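Local coordinates for protein thermospermine synthase (Medicago truncatula, PDB 6BQ6) that probably transfers an aminopropyl group from decarboxylated S-adenosylmethionine to spermidine, making thermospermine and methylthioadenosine in plant polyamine biosynthesis, at residues B[86-91]-B[179-184]; B[105-110]-B[128-133]. All blocks are in the same frame, centred on the assembly; numbering follows the deposited sequence.

Interaction 1 (B[86-91]-B[179-184]); sequences IYHECL and VGDLAD. With TER (N-(3-amino-propyl)-N-(5-aminopropyl)-1,4-diaminobutane), chain F.
Tyr87 and Asp181 form the direct hydrogen bond of this contact. The phenol OH of Tyr87 donates to Asp181 OD1 at 2.6 Å. It comes from above the carboxylate plane, 37° out of it, while OD1 lies at the edge of the tyrosine ring. The phenol reaches the strand because CG of Tyr87 is anti to the backbone N (chi1 170°), which carries the ring across from helix 84-98.

The second polar link runs through a water. His88 NE2 lies 2.7 Å from the water O, which donates to Asp181 OD2. Glu84 binds ND1 on the other side of the imidazole, and CD2 of Tyr87 lies over one face of that ring. Asp181 OD2 also has a hydrogen bond to Thr115.

The apolar part rests on Leu91. Its CG meets Val179 CG1 at 3.8 Å, and its CD2 packs against Asp181 CG at 3.6 Å. CD1 touches the carbonyl O of Gly180.

Thermospermine lies beside this group. Its C6 is 3.7 Å from Tyr87 OH, and its N5 is 3.5 Å from Leu182 O. With an alanine in place of Tyr87, Asp181 OD1 would probably lose its phenol donor and a gap would open beside the polyamine, leaving the carboxylate held through OD2.

Asp181 is the predicted proton acceptor. Both of its carboxylate oxygens are gripped, OD1 by the phenol and OD2 by Thr115 and the water. This fixes the rotation of the carboxylate next to the bound polyamine, consistent with a role in accepting a proton from the attacking amine.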
loop_
_atom_site.group_PDB
_atom_site.type_symbol
_atom_site.label_atom_id
_atom_site.label_comp_id
_atom_site.label_asym_id
_atom_site.label_seq_id
_atom_site.Cartn_x
_atom_site.Cartn_y
_atom_site.Cartn_z
ATOM N N ILE B 86 3.698 4.494 27.465
ATOM C CA ILE B 86 3.768 5.932 27.367
ATOM C C ILE B 86 2.350 6.539 27.484
ATOM O O ILE B 86 2.159 7.471 28.267
ATOM C CB ILE B 86 4.434 6.383 26.064
ATOM C CG1 ILE B 86 5.827 5.773 25.941
ATOM C CG2 ILE B 86 4.519 7.911 25.971
ATOM C CD1 ILE B 86 6.497 6.111 24.642
ATOM N N TYR B 87 1.406 6.036 26.684
ATOM C CA TYR B 87 0.078 6.570 26.669
ATOM C C TYR B 87 -0.546 6.361 28.070
ATOM O O TYR B 87 -1.179 7.262 28.600
ATOM C CB TYR B 87 -0.769 5.862 25.581
ATOM C CG TYR B 87 -2.218 6.204 25.661
ATOM C CD1 TYR B 87 -2.752 7.298 24.966
ATOM C CD2 TYR B 87 -3.090 5.429 26.416
ATOM C CE1 TYR B 87 -4.107 7.610 25.074
ATOM C CE2 TYR B 87 -4.418 5.747 26.542
ATOM C CZ TYR B 87 -4.923 6.826 25.856
ATOM O OH TYR B 87 -6.276 7.125 25.961
ATOM N N HIS B 88 -0.384 5.177 28.634
ATOM C CA HIS B 88 -1.084 4.903 29.875
ATOM C C HIS B 88 -0.453 5.590 31.079
ATOM O O HIS B 88 -1.171 6.027 31.969
ATOM C CB HIS B 88 -1.271 3.414 30.052
ATOM C CG HIS B 88 -2.219 2.845 29.054
ATOM N ND1 HIS B 88 -1.807 2.138 27.943
ATOM C CD2 HIS B 88 -3.565 3.008 28.920
ATOM C CE1 HIS B 88 -2.867 1.828 27.210
ATOM N NE2 HIS B 88 -3.944 2.330 27.793
ATOM N N GLU B 89 0.865 5.716 31.125
ATOM C CA GLU B 89 1.489 6.508 32.187
ATOM C C GLU B 89 1.132 7.984 32.088
ATOM O O GLU B 89 0.819 8.608 33.097
ATOM C CB GLU B 89 2.995 6.377 32.185
ATOM C CG GLU B 89 3.510 5.050 32.739
ATOM C CD GLU B 89 5.014 5.007 32.881
ATOM O OE1 GLU B 89 5.695 6.073 32.827
ATOM O OE2 GLU B 89 5.548 3.884 33.084
ATOM N N CYS B 90 1.143 8.527 30.867
ATOM C CA CYS B 90 0.734 9.934 30.657
ATOM C C CYS B 90 -0.729 10.189 30.983
ATOM O O CYS B 90 -1.040 11.240 31.558
ATOM C CB CYS B 90 1.010 10.434 29.262
ATOM S SG CYS B 90 2.779 10.641 28.926
ATOM N N LEU B 91 -1.602 9.250 30.646
ATOM C CA LEU B 91 -3.030 9.386 30.908
ATOM C C LEU B 91 -3.321 9.396 32.403
ATOM O O LEU B 91 -4.159 10.145 32.860
ATOM C CB LEU B 91 -3.828 8.259 30.296
ATOM C CG LEU B 91 -5.361 8.131 30.558
ATOM C CD1 LEU B 91 -6.081 9.378 30.025
ATOM C CD2 LEU B 91 -5.908 6.871 29.989
ATOM N N VAL B 179 -11.304 9.504 34.781
ATOM C CA VAL B 179 -10.371 9.323 33.673
ATOM C C VAL B 179 -11.177 9.067 32.390
ATOM O O VAL B 179 -11.939 8.084 32.315
ATOM C CB VAL B 179 -9.427 8.154 33.917
ATOM C CG1 VAL B 179 -8.480 7.985 32.692
ATOM C CG2 VAL B 179 -8.612 8.375 35.203
ATOM N N GLY B 180 -11.043 9.940 31.400
ATOM C CA GLY B 180 -11.604 9.726 30.080
ATOM C C GLY B 180 -10.621 8.964 29.212
ATOM O O GLY B 180 -9.614 9.528 28.787
ATOM N N ASP B 181 -10.951 7.711 28.914
ATOM C CA ASP B 181 -10.157 6.888 28.033
ATOM C C ASP B 181 -11.077 6.352 26.927
ATOM O O ASP B 181 -11.197 5.174 26.738
ATOM C CB ASP B 181 -9.515 5.784 28.818
ATOM C CG ASP B 181 -8.405 5.083 28.074
ATOM O OD1 ASP B 181 -8.001 5.519 27.000
ATOM O OD2 ASP B 181 -7.966 4.043 28.581
ATOM N N LEU B 182 -11.674 7.285 26.185
ATOM C CA LEU B 182 -12.618 6.992 25.126
ATOM C C LEU B 182 -12.037 7.306 23.770
ATOM O O LEU B 182 -10.992 7.980 23.655
ATOM C CB LEU B 182 -13.869 7.856 25.291
ATOM C CG LEU B 182 -14.529 7.709 26.646
ATOM C CD1 LEU B 182 -15.348 8.975 26.903
ATOM C CD2 LEU B 182 -15.401 6.480 26.709
ATOM N N ALA B 183 -12.742 6.838 22.724
ATOM C CA ALA B 183 -12.431 7.270 21.348
ATOM C C ALA B 183 -12.527 8.799 21.233
ATOM O O ALA B 183 -13.232 9.417 21.980
ATOM C CB ALA B 183 -13.400 6.605 20.391
ATOM N N ASP B 184 -11.777 9.383 20.302
ATOM C CA ASP B 184 -11.865 10.798 19.989
ATOM C C ASP B 184 -13.303 11.196 19.675
ATOM O O ASP B 184 -14.024 10.418 19.065
ATOM C CB ASP B 184 -10.991 11.161 18.774
ATOM C CG ASP B 184 -9.516 10.958 19.021
ATOM O OD1 ASP B 184 -9.120 10.698 20.192
ATOM O OD2 ASP B 184 -8.739 11.064 18.023
HETATM N N1 TER F . -11.814 2.734 23.400
HETATM C C2 TER F . -10.683 2.745 24.304
HETATM C C3 TER F . -10.013 4.115 24.280
HETATM C C4 TER F . -9.304 4.416 22.986
HETATM N N5 TER F . -8.478 5.594 23.116
HETATM C C6 TER F . -7.076 5.543 22.766
HETATM C C7 TER F . -6.612 6.855 22.154
HETATM C C8 TER F . -5.378 6.594 21.310
HETATM N N9 TER F . -5.697 6.227 19.947
HETATM C C10 TER F . -4.611 5.926 19.051
HETATM C C11 TER F . -4.890 6.218 17.594
HETATM C C12 TER F . -3.557 6.172 16.847
HETATM C C13 TER F . -3.714 6.102 15.336
HETATM N N14 TER F . -4.804 6.946 14.876
HETATM O O HOH W 1 -6.478 2.376 27.000
#

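Interaction 2 (B[105-110]-B[128-133]); sequences VFIMGG and VVMCDI
A parallel strand pair in the Rossmann-type sheet brings 105-110 against 128-133. These are the two strands of a beta-alpha-beta unit whose helix is 114-120. Four backbone hydrogen bonds join them. Val129 N donates to Val105 O at 2.9 Å, and Ile107 N to Val129 O at 2.7 Å. Cys131 N then donates to Ile107 O. In the last bond Gly109 N meets Cys131 O at 2.7 Å from above the carbonyl plane, 35° out of it, just after the chain turns a corner at Met108.

On the face turned to helix 114-120, Ile107 CD1 sits on Val128 CG1 at 3.6 Å and reaches Met130 CB at 4.2 Å. On the face turned to helix 164-169, the Phe106 ring reaches along the neighbouring strand. Its CD2 meets Val129 CG1, and its CZ meets Cys131 CB at 3.4 Å. CG of Phe106 is anti to the backbone N (chi1 -173°), which leans the ring over that strand. Cys131 SG makes an oblique sulfur-aromatic contact with it.

At the C-terminal side of the pair, Asp132 OD2 lies 3.4 Å from Gly109 C, and its OD1 accepts from Asp134 N. At the backbone angles of Gly109 and Gly110 a CB would collide with the preceding carbonyl O. Asp132 binds adenosine in another structure of this protein. A glycine-rich turn after the first strand and an acidic residue near the C-terminal end of the second are typical of Rossmann-type nucleoside sites.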
loop_
_atom_site.group_PDB
_atom_site.type_symbol
_atom_site.label_atom_id
_atom_site.label_comp_id
_atom_site.label_asym_id
_atom_site.label_seq_id
_atom_site.Cartn_x
_atom_site.Cartn_y
_atom_site.Cartn_z
ATOM N N VAL B 105 -11.425 6.078 41.940
ATOM C CA VAL B 105 -11.369 6.548 40.561
ATOM C C VAL B 105 -12.315 5.815 39.625
ATOM O O VAL B 105 -12.511 4.613 39.722
ATOM C CB VAL B 105 -9.948 6.441 39.990
ATOM C CG1 VAL B 105 -9.488 5.000 39.982
ATOM C CG2 VAL B 105 -9.874 6.978 38.572
ATOM N N PHE B 106 -12.888 6.567 38.698
ATOM C CA PHE B 106 -13.812 6.057 37.693
ATOM C C PHE B 106 -13.182 6.242 36.310
ATOM O O PHE B 106 -12.725 7.334 36.007
ATOM C CB PHE B 106 -15.106 6.867 37.771
ATOM C CG PHE B 106 -16.210 6.360 36.908
ATOM C CD1 PHE B 106 -16.356 6.812 35.633
ATOM C CD2 PHE B 106 -17.188 5.516 37.436
ATOM C CE1 PHE B 106 -17.380 6.355 34.819
ATOM C CE2 PHE B 106 -18.257 5.074 36.649
ATOM C CZ PHE B 106 -18.368 5.505 35.349
ATOM N N ILE B 107 -13.127 5.165 35.546
ATOM C CA ILE B 107 -12.634 5.227 34.164
ATOM C C ILE B 107 -13.822 5.224 33.193
ATOM O O ILE B 107 -14.603 4.262 33.192
ATOM C CB ILE B 107 -11.747 4.060 33.785
ATOM C CG1 ILE B 107 -10.595 3.846 34.794
ATOM C CG2 ILE B 107 -11.169 4.343 32.391
ATOM C CD1 ILE B 107 -9.962 2.466 34.714
ATOM N N MET B 108 -13.972 6.270 32.349
ATOM C CA MET B 108 -14.869 6.211 31.226
ATOM C C MET B 108 -14.155 5.546 30.083
ATOM O O MET B 108 -13.223 6.144 29.516
ATOM C CB MET B 108 -15.323 7.623 30.814
ATOM C CG MET B 108 -15.743 8.481 31.982
ATOM S SD MET B 108 -16.595 9.946 31.373
ATOM C CE MET B 108 -15.324 10.796 30.462
ATOM N N GLY B 109 -14.542 4.319 29.761
ATOM C CA GLY B 109 -13.908 3.525 28.698
ATOM C C GLY B 109 -12.830 2.674 29.290
ATOM O O GLY B 109 -13.043 1.952 30.235
ATOM N N GLY B 110 -11.642 2.787 28.743
ATOM C CA GLY B 110 -10.536 1.909 29.082
ATOM C C GLY B 110 -10.672 0.617 28.285
ATOM O O GLY B 110 -10.389 0.578 27.032
ATOM N N VAL B 128 -11.154 1.196 41.950
ATOM C CA VAL B 128 -11.207 1.637 40.524
ATOM C C VAL B 128 -12.443 1.007 39.868
ATOM O O VAL B 128 -12.686 -0.208 39.945
ATOM C CB VAL B 128 -9.975 1.204 39.722
ATOM C CG1 VAL B 128 -10.089 1.587 38.246
ATOM C CG2 VAL B 128 -8.664 1.728 40.304
ATOM N N VAL B 129 -13.259 1.841 39.266
ATOM C CA VAL B 129 -14.361 1.394 38.453
ATOM C C VAL B 129 -14.038 1.630 37.002
ATOM O O VAL B 129 -13.749 2.773 36.657
ATOM C CB VAL B 129 -15.655 2.173 38.789
ATOM C CG1 VAL B 129 -16.814 1.664 37.928
ATOM C CG2 VAL B 129 -16.006 2.031 40.239
ATOM N N MET B 130 -14.113 0.591 36.166
ATOM C CA MET B 130 -13.855 0.674 34.730
ATOM C C MET B 130 -15.205 0.533 34.081
ATOM O O MET B 130 -15.840 -0.524 34.240
ATOM C CB MET B 130 -12.934 -0.420 34.234
ATOM C CG MET B 130 -12.621 -0.370 32.730
ATOM S SD MET B 130 -12.144 -1.989 32.047
ATOM C CE MET B 130 -10.881 -2.377 33.219
ATOM N N CYS B 131 -15.662 1.607 33.427
ATOM C CA CYS B 131 -16.963 1.628 32.796
ATOM C C CYS B 131 -16.880 1.732 31.254
ATOM O O CYS B 131 -16.592 2.792 30.707
ATOM C CB CYS B 131 -17.816 2.732 33.404
ATOM S SG CYS B 131 -19.511 2.809 32.757
ATOM N N ASP B 132 -17.071 0.592 30.588
ATOM C CA ASP B 132 -16.853 0.457 29.136
ATOM C C ASP B 132 -18.115 -0.089 28.552
ATOM O O ASP B 132 -18.773 -0.905 29.175
ATOM C CB ASP B 132 -15.660 -0.473 28.824
ATOM C CG ASP B 132 -15.144 -0.339 27.371
ATOM O OD1 ASP B 132 -15.811 -0.769 26.374
ATOM O OD2 ASP B 132 -14.041 0.233 27.202
ATOM N N ILE B 133 -18.435 0.354 27.351
ATOM C CA ILE B 133 -19.686 -0.033 26.750
ATOM C C ILE B 133 -19.596 -1.413 26.092
ATOM O O ILE B 133 -20.606 -2.038 25.899
ATOM C CB ILE B 133 -20.184 1.047 25.796
ATOM C CG1 ILE B 133 -21.695 0.946 25.684
ATOM C CG2 ILE B 133 -19.440 0.999 24.458
ATOM C CD1 ILE B 133 -22.371 2.245 25.311
#

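In the fold
After the N-terminal strands 29-34 to 76-80, the chain enters helix 84-98, the first side of interaction 1. Strand 104-107 follows, then helix 114-120 and strand 127-132, where interaction 2 closes a short loop with 17 residues between its segments. The chain goes on through strand 157-161 and returns at strand 175-181, where interaction 1 closes a loop with 87 residues between its segments. Interaction 2 is therefore nested inside interaction 1. Strands 104-107 and 175-181 are neighbours in the same sheet, and Met108 probably exchanges backbone hydrogen bonds with Val179 and Asp181. Together the contacts place helix 84-98, the polyamine pocket and the adenosine-binding strand ends around one sheet.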